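Local coordinates for protein thiosulfate sulfurtransferase (Pseudomonas aeruginosa, PDB 1YT8) that probably transfers sulfur from thiosulfate to cyanide, as a sulfurtransferase built from four rhodanese-like domains, at residues Ala376-Pro381 against Leu442-Val447; Thr382-Trp387 against Phe459-Gly464. One frame throughout, in Å; residues are numbered along the deposited sequence.

Contact 1 of 2, residues Ala376-Pro381 against Leu442-Val447; sequences ADTIDP and LARFAV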
loop_
_atom_site.group_PDB
_atom_site.type_symbol
_atom_site.label_atom_id
_atom_site.label_comp_id
_atom_site.label_asym_id
_atom_site.label_seq_id
_atom_site.Cartn_x
_atom_site.Cartn_y
_atom_site.Cartn_z
ATOM N N ALA A 376 -4.961 12.255 -27.477
ATOM C CA ALA A 376 -5.511 13.504 -26.977
ATOM C C ALA A 376 -4.825 14.701 -27.607
ATOM O O ALA A 376 -3.631 14.658 -27.915
ATOM C CB ALA A 376 -5.368 13.568 -25.453
ATOM N N ASP A 377 -5.591 15.763 -27.816
ATOM C CA ASP A 377 -5.045 16.991 -28.365
ATOM C C ASP A 377 -4.486 17.730 -27.154
ATOM O O ASP A 377 -5.184 17.914 -26.152
ATOM C CB ASP A 377 -6.150 17.809 -29.042
ATOM C CG ASP A 377 -6.732 17.101 -30.251
ATOM O OD1 ASP A 377 -5.951 16.722 -31.150
ATOM O OD2 ASP A 377 -7.964 16.923 -30.307
ATOM N N THR A 378 -3.221 18.130 -27.234
ATOM C CA THR A 378 -2.586 18.816 -26.117
ATOM C C THR A 378 -2.456 20.321 -26.299
ATOM O O THR A 378 -2.605 20.854 -27.400
ATOM C CB THR A 378 -1.181 18.244 -25.838
ATOM O OG1 THR A 378 -0.371 18.366 -27.014
ATOM C CG2 THR A 378 -1.271 16.778 -25.434
ATOM N N ILE A 379 -2.179 20.996 -25.192
ATOM C CA ILE A 379 -2.010 22.436 -25.176
ATOM C C ILE A 379 -0.842 22.737 -24.238
ATOM O O ILE A 379 -0.731 22.134 -23.171
ATOM C CB ILE A 379 -3.296 23.131 -24.671
ATOM C CG1 ILE A 379 -3.105 24.649 -24.661
ATOM C CG2 ILE A 379 -3.659 22.617 -23.281
ATOM C CD1 ILE A 379 -4.352 25.417 -24.243
ATOM N N ASP A 380 0.036 23.647 -24.647
ATOM C CA ASP A 380 1.194 24.008 -23.836
ATOM C C ASP A 380 0.771 24.911 -22.681
ATOM O O ASP A 380 -0.203 25.650 -22.784
ATOM C CB ASP A 380 2.246 24.739 -24.685
ATOM C CG ASP A 380 2.688 23.933 -25.897
ATOM O OD1 ASP A 380 3.080 22.757 -25.726
ATOM O OD2 ASP A 380 2.650 24.478 -27.024
ATOM N N PRO A 381 1.505 24.858 -21.560
ATOM C CA PRO A 381 1.198 25.678 -20.385
ATOM C C PRO A 381 1.033 27.171 -20.691
ATOM O O PRO A 381 0.095 27.804 -20.212
ATOM C CB PRO A 381 2.380 25.401 -19.460
ATOM C CG PRO A 381 2.684 23.960 -19.756
ATOM C CD PRO A 381 2.598 23.911 -21.270
ATOM N N LEU A 442 -2.978 10.612 -15.641
ATOM C CA LEU A 442 -4.343 10.229 -15.308
ATOM C C LEU A 442 -5.370 11.029 -16.097
ATOM O O LEU A 442 -6.394 10.491 -16.515
ATOM C CB LEU A 442 -4.607 10.396 -13.812
ATOM C CG LEU A 442 -6.044 10.056 -13.387
ATOM C CD1 LEU A 442 -6.487 8.736 -14.017
ATOM C CD2 LEU A 442 -6.121 9.982 -11.867
ATOM N N ALA A 443 -5.093 12.311 -16.306
ATOM C CA ALA A 443 -6.011 13.170 -17.047
ATOM C C ALA A 443 -6.222 12.688 -18.483
ATOM O O ALA A 443 -7.316 12.832 -19.037
ATOM C CB ALA A 443 -5.499 14.612 -17.041
ATOM N N ARG A 444 -5.178 12.115 -19.078
ATOM C CA ARG A 444 -5.250 11.608 -20.447
ATOM C C ARG A 444 -6.314 10.518 -20.590
ATOM O O ARG A 444 -7.019 10.458 -21.595
ATOM C CB ARG A 444 -3.884 11.056 -20.886
ATOM C CG ARG A 444 -3.872 10.468 -22.302
ATOM C CD ARG A 444 -2.502 9.907 -22.679
ATOM N NE ARG A 444 -1.506 10.943 -22.963
ATOM C CZ ARG A 444 -1.412 11.602 -24.116
ATOM N NH1 ARG A 444 -2.251 11.338 -25.112
ATOM N NH2 ARG A 444 -0.472 12.524 -24.279
ATOM N N PHE A 445 -6.428 9.655 -19.584
ATOM C CA PHE A 445 -7.412 8.577 -19.621
ATOM C C PHE A 445 -8.836 9.085 -19.439
ATOM O O PHE A 445 -9.799 8.353 -19.683
ATOM C CB PHE A 445 -7.092 7.540 -18.537
ATOM C CG PHE A 445 -5.969 6.615 -18.902
ATOM C CD1 PHE A 445 -6.195 5.517 -19.728
ATOM C CD2 PHE A 445 -4.675 6.858 -18.454
ATOM C CE1 PHE A 445 -5.149 4.676 -20.102
ATOM C CE2 PHE A 445 -3.625 6.023 -18.823
ATOM C CZ PHE A 445 -3.864 4.929 -19.651
ATOM N N ALA A 446 -8.969 10.343 -19.025
ATOM C CA ALA A 446 -10.280 10.938 -18.794
ATOM C C ALA A 446 -10.808 11.787 -19.948
ATOM O O ALA A 446 -11.976 12.177 -19.947
ATOM C CB ALA A 446 -10.245 11.778 -17.513
ATOM N N VAL A 447 -9.957 12.071 -20.929
ATOM C CA VAL A 447 -10.367 12.896 -22.062
ATOM C C VAL A 447 -11.636 12.402 -22.757
ATOM O O VAL A 447 -12.582 13.170 -22.946
ATOM C CB VAL A 447 -9.228 13.010 -23.108
ATOM C CG1 VAL A 447 -9.714 13.778 -24.336
ATOM C CG2 VAL A 447 -8.032 13.722 -22.488
HETATM O O HOH W 1 -1.600 12.313 -28.212
#

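Contact 2 of 2, residues Thr382-Trp387 against Phe459-Gly464; sequences TTLADW and FLLDGG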
loop_
_atom_site.group_PDB
_atom_site.type_symbol
_atom_site.label_atom_id
_atom_site.label_comp_id
_atom_site.label_asym_id
_atom_site.label_seq_id
_atom_site.Cartn_x
_atom_site.Cartn_y
_atom_site.Cartn_z
ATOM N N THR A 382 1.937 27.732 -21.491
ATOM C CA THR A 382 1.854 29.151 -21.826
ATOM C C THR A 382 0.599 29.474 -22.637
ATOM O O THR A 382 0.041 30.562 -22.524
ATOM C CB THR A 382 3.104 29.627 -22.604
ATOM O OG1 THR A 382 3.262 28.849 -23.795
ATOM C CG2 THR A 382 4.352 29.480 -21.743
ATOM N N THR A 383 0.156 28.529 -23.460
ATOM C CA THR A 383 -1.048 28.742 -24.255
ATOM C C THR A 383 -2.248 28.722 -23.315
ATOM O O THR A 383 -3.163 29.531 -23.442
ATOM C CB THR A 383 -1.220 27.642 -25.313
ATOM O OG1 THR A 383 -0.102 27.669 -26.208
ATOM C CG2 THR A 383 -2.505 27.855 -26.108
ATOM N N LEU A 384 -2.235 27.792 -22.366
ATOM C CA LEU A 384 -3.325 27.695 -21.404
ATOM C C LEU A 384 -3.429 28.995 -20.611
ATOM O O LEU A 384 -4.525 29.488 -20.354
ATOM C CB LEU A 384 -3.098 26.528 -20.440
ATOM C CG LEU A 384 -4.125 26.449 -19.304
ATOM C CD1 LEU A 384 -5.527 26.324 -19.888
ATOM C CD2 LEU A 384 -3.810 25.271 -18.391
ATOM N N ALA A 385 -2.283 29.541 -20.220
ATOM C CA ALA A 385 -2.267 30.789 -19.464
ATOM C C ALA A 385 -3.005 31.867 -20.256
ATOM O O ALA A 385 -3.819 32.607 -19.701
ATOM C CB ALA A 385 -0.827 31.219 -19.182
ATOM N N ASP A 386 -2.726 31.945 -21.556
ATOM C CA ASP A 386 -3.391 32.922 -22.416
ATOM C C ASP A 386 -4.899 32.688 -22.414
ATOM O O ASP A 386 -5.678 33.622 -22.233
ATOM C CB ASP A 386 -2.848 32.829 -23.846
ATOM C CG ASP A 386 -1.522 33.551 -24.015
ATOM O OD1 ASP A 386 -0.837 33.314 -25.034
ATOM O OD2 ASP A 386 -1.166 34.366 -23.135
ATOM N N TRP A 387 -5.306 31.437 -22.613
ATOM C CA TRP A 387 -6.723 31.081 -22.619
ATOM C C TRP A 387 -7.429 31.551 -21.349
ATOM O O TRP A 387 -8.530 32.095 -21.405
ATOM C CB TRP A 387 -6.884 29.561 -22.737
ATOM C CG TRP A 387 -6.724 29.014 -24.127
ATOM C CD1 TRP A 387 -6.097 29.613 -25.183
ATOM C CD2 TRP A 387 -7.185 27.744 -24.600
ATOM N NE1 TRP A 387 -6.140 28.793 -26.287
ATOM C CE2 TRP A 387 -6.802 27.640 -25.958
ATOM C CE3 TRP A 387 -7.885 26.681 -24.010
ATOM C CZ2 TRP A 387 -7.097 26.514 -26.737
ATOM C CZ3 TRP A 387 -8.178 25.559 -24.783
ATOM C CH2 TRP A 387 -7.782 25.487 -26.136
ATOM N N PHE A 459 -9.088 19.322 -24.139
ATOM C CA PHE A 459 -7.642 19.283 -24.336
ATOM C C PHE A 459 -6.909 18.767 -23.106
ATOM O O PHE A 459 -7.427 18.824 -21.989
ATOM C CB PHE A 459 -7.124 20.685 -24.656
ATOM C CG PHE A 459 -7.576 21.202 -25.986
ATOM C CD1 PHE A 459 -6.743 21.123 -27.097
ATOM C CD2 PHE A 459 -8.849 21.745 -26.135
ATOM C CE1 PHE A 459 -7.177 21.580 -28.343
ATOM C CE2 PHE A 459 -9.289 22.202 -27.376
ATOM C CZ PHE A 459 -8.452 22.119 -28.479
ATOM N N LEU A 460 -5.695 18.274 -23.330
ATOM C CA LEU A 460 -4.848 17.760 -22.262
ATOM C C LEU A 460 -3.660 18.700 -22.095
ATOM O O LEU A 460 -2.982 19.029 -23.069
ATOM C CB LEU A 460 -4.330 16.363 -22.616
ATOM C CG LEU A 460 -3.404 15.701 -21.593
ATOM C CD1 LEU A 460 -4.192 15.401 -20.323
ATOM C CD2 LEU A 460 -2.823 14.406 -22.177
ATOM N N LEU A 461 -3.417 19.139 -20.865
ATOM C CA LEU A 461 -2.290 20.022 -20.602
ATOM C C LEU A 461 -1.007 19.215 -20.775
ATOM O O LEU A 461 -0.780 18.234 -20.061
ATOM C CB LEU A 461 -2.369 20.582 -19.180
ATOM C CG LEU A 461 -1.254 21.552 -18.776
ATOM C CD1 LEU A 461 -1.223 22.727 -19.743
ATOM C CD2 LEU A 461 -1.487 22.044 -17.355
ATOM N N ASP A 462 -0.183 19.629 -21.733
ATOM C CA ASP A 462 1.080 18.960 -22.033
ATOM C C ASP A 462 2.006 18.992 -20.820
ATOM O O ASP A 462 2.516 20.050 -20.454
ATOM C CB ASP A 462 1.771 19.663 -23.207
ATOM C CG ASP A 462 2.723 18.751 -23.967
ATOM O OD1 ASP A 462 3.394 17.907 -23.335
ATOM O OD2 ASP A 462 2.808 18.893 -25.205
ATOM N N GLY A 463 2.220 17.838 -20.196
ATOM C CA GLY A 463 3.098 17.780 -19.037
ATOM C C GLY A 463 2.411 18.015 -17.701
ATOM O O GLY A 463 3.054 17.985 -16.647
ATOM N N GLY A 464 1.106 18.261 -17.739
ATOM C CA GLY A 464 0.359 18.482 -16.514
ATOM C C GLY A 464 0.779 19.682 -15.682
ATOM O O GLY A 464 1.505 20.562 -16.145
#

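Contact 1 of 2, residues Ala376-Pro381 against Leu442-Val447
Ala376 meets the helix 442-447 with its methyl group, and two side chains one turn apart receive it. On the apolar side, Ala376 CB lies 4.0 Å from Val447 CG2. A chi1 of 175° puts CG1 of Val447 anti to the backbone N and leaves CG2, beside that N, as the nearer branch. Val447 is buried and also packs on Val458 and Leu435, from two neighbouring strands of the sheet.

The polar side belongs to Arg444. Its chain runs extended from the helix and then bends at chi3 (-74°), which brings the guanidinium up to Ala376, at the start of the segment. Arg444 NH1 comes to 3.8 Å from Ala376 CB and 3.7 Å from Ala376 N, an oblique approach that is van der Waals contact. The other terminal nitrogen, Arg444 NH2, looks toward Thr378 CG2 at 4.5 Å, a loose brush at the edge of the contact.

What holds the guanidinium in place is hydrogen bonding through NH1. Arg444 NH1 donates to the carbonyl O of Pro374, and Arg444 NH1 also gives a weak bond of 3.3 Å to a water that in turn donates to Ala376 O at 3.1 Å. The water thus ties the arginine to the chain just ahead of strand 378-379.

This is edge packing in the rhodanese fold, a parallel sheet of strand order 1-5-4-2-3: the lead-in to one of the two outermost strands, 378-379, lies against a helix, 441-454, flanking the sheet.

Contact 2 of 2, residues Thr382-Trp387 against Phe459-Gly464
Trp387 drives the far edge of its six-membered ring at the face of Phe459, a T-shaped pair with the planes at 90° and the centroids 5.3 Å apart. The leading atom is Trp387 CH2, 3.8 Å from Phe459 CE2 and 3.9 Å from Phe459 CD2, so the edge lands toward the rim of the phenyl ring and not over its middle. Trp387 CZ3 follows behind, 4.1 Å from Phe459 CD2.

Beside this pair, two leucines meet by their methyl groups. Leu384 CD2 sits 3.9 Å from Leu461 CD1 and 4.1 Å from Leu461 CD2, resting against both methyls of Leu461, and the two side chains cross at about a right angle.

One step outward, the backbone sets the spacing. Leu384 and Trp387 are three residues apart, nearly one helical turn, and both point at the sheet. On the strand, Phe459 heads for the helix directly, while Leu461 reaches it through its methyl-bearing end, with CG anti to the backbone N; Leu384 has the same first torsion (chi1 174°). Val434 of the next strand packs on both Leu384 and Trp387, and Trp468 adds to Leu384. The strand then ends in a type II turn, Leu461 to Gly464, closed by Gly464 N to Leu461 O at 3.0 Å.

Between these two segments, then, cohesion is apolar contact plus the modest electrostatics of an aromatic edge meeting a pi face, neither needing a polar partner across; Arg432, on the neighbouring strand, brings a charge to the Trp387 ring through a cation-pi contact.

Both contacts are built on the same five-stranded parallel sheet, and each takes one of two neighbouring parallel strands, contact 1 378-379 and contact 2 458-461. Strand 378-379 leads into helix 381-387, and helix 441-454 is followed by strand 458-461, so the segments alternate along the chain. The strands join the contacts directly: Asp377 O to Leu460 N and Ile379 O to Asp462 N are probable hydrogen bonds, both 2.9 Å. Each contact is partly buried. Contact 1 has one buried and one exposed member among its four touching residues, and mixes a methyl contact with an arginine and water; contact 2 has two buried and none exposed, and is wholly apolar and aromatic.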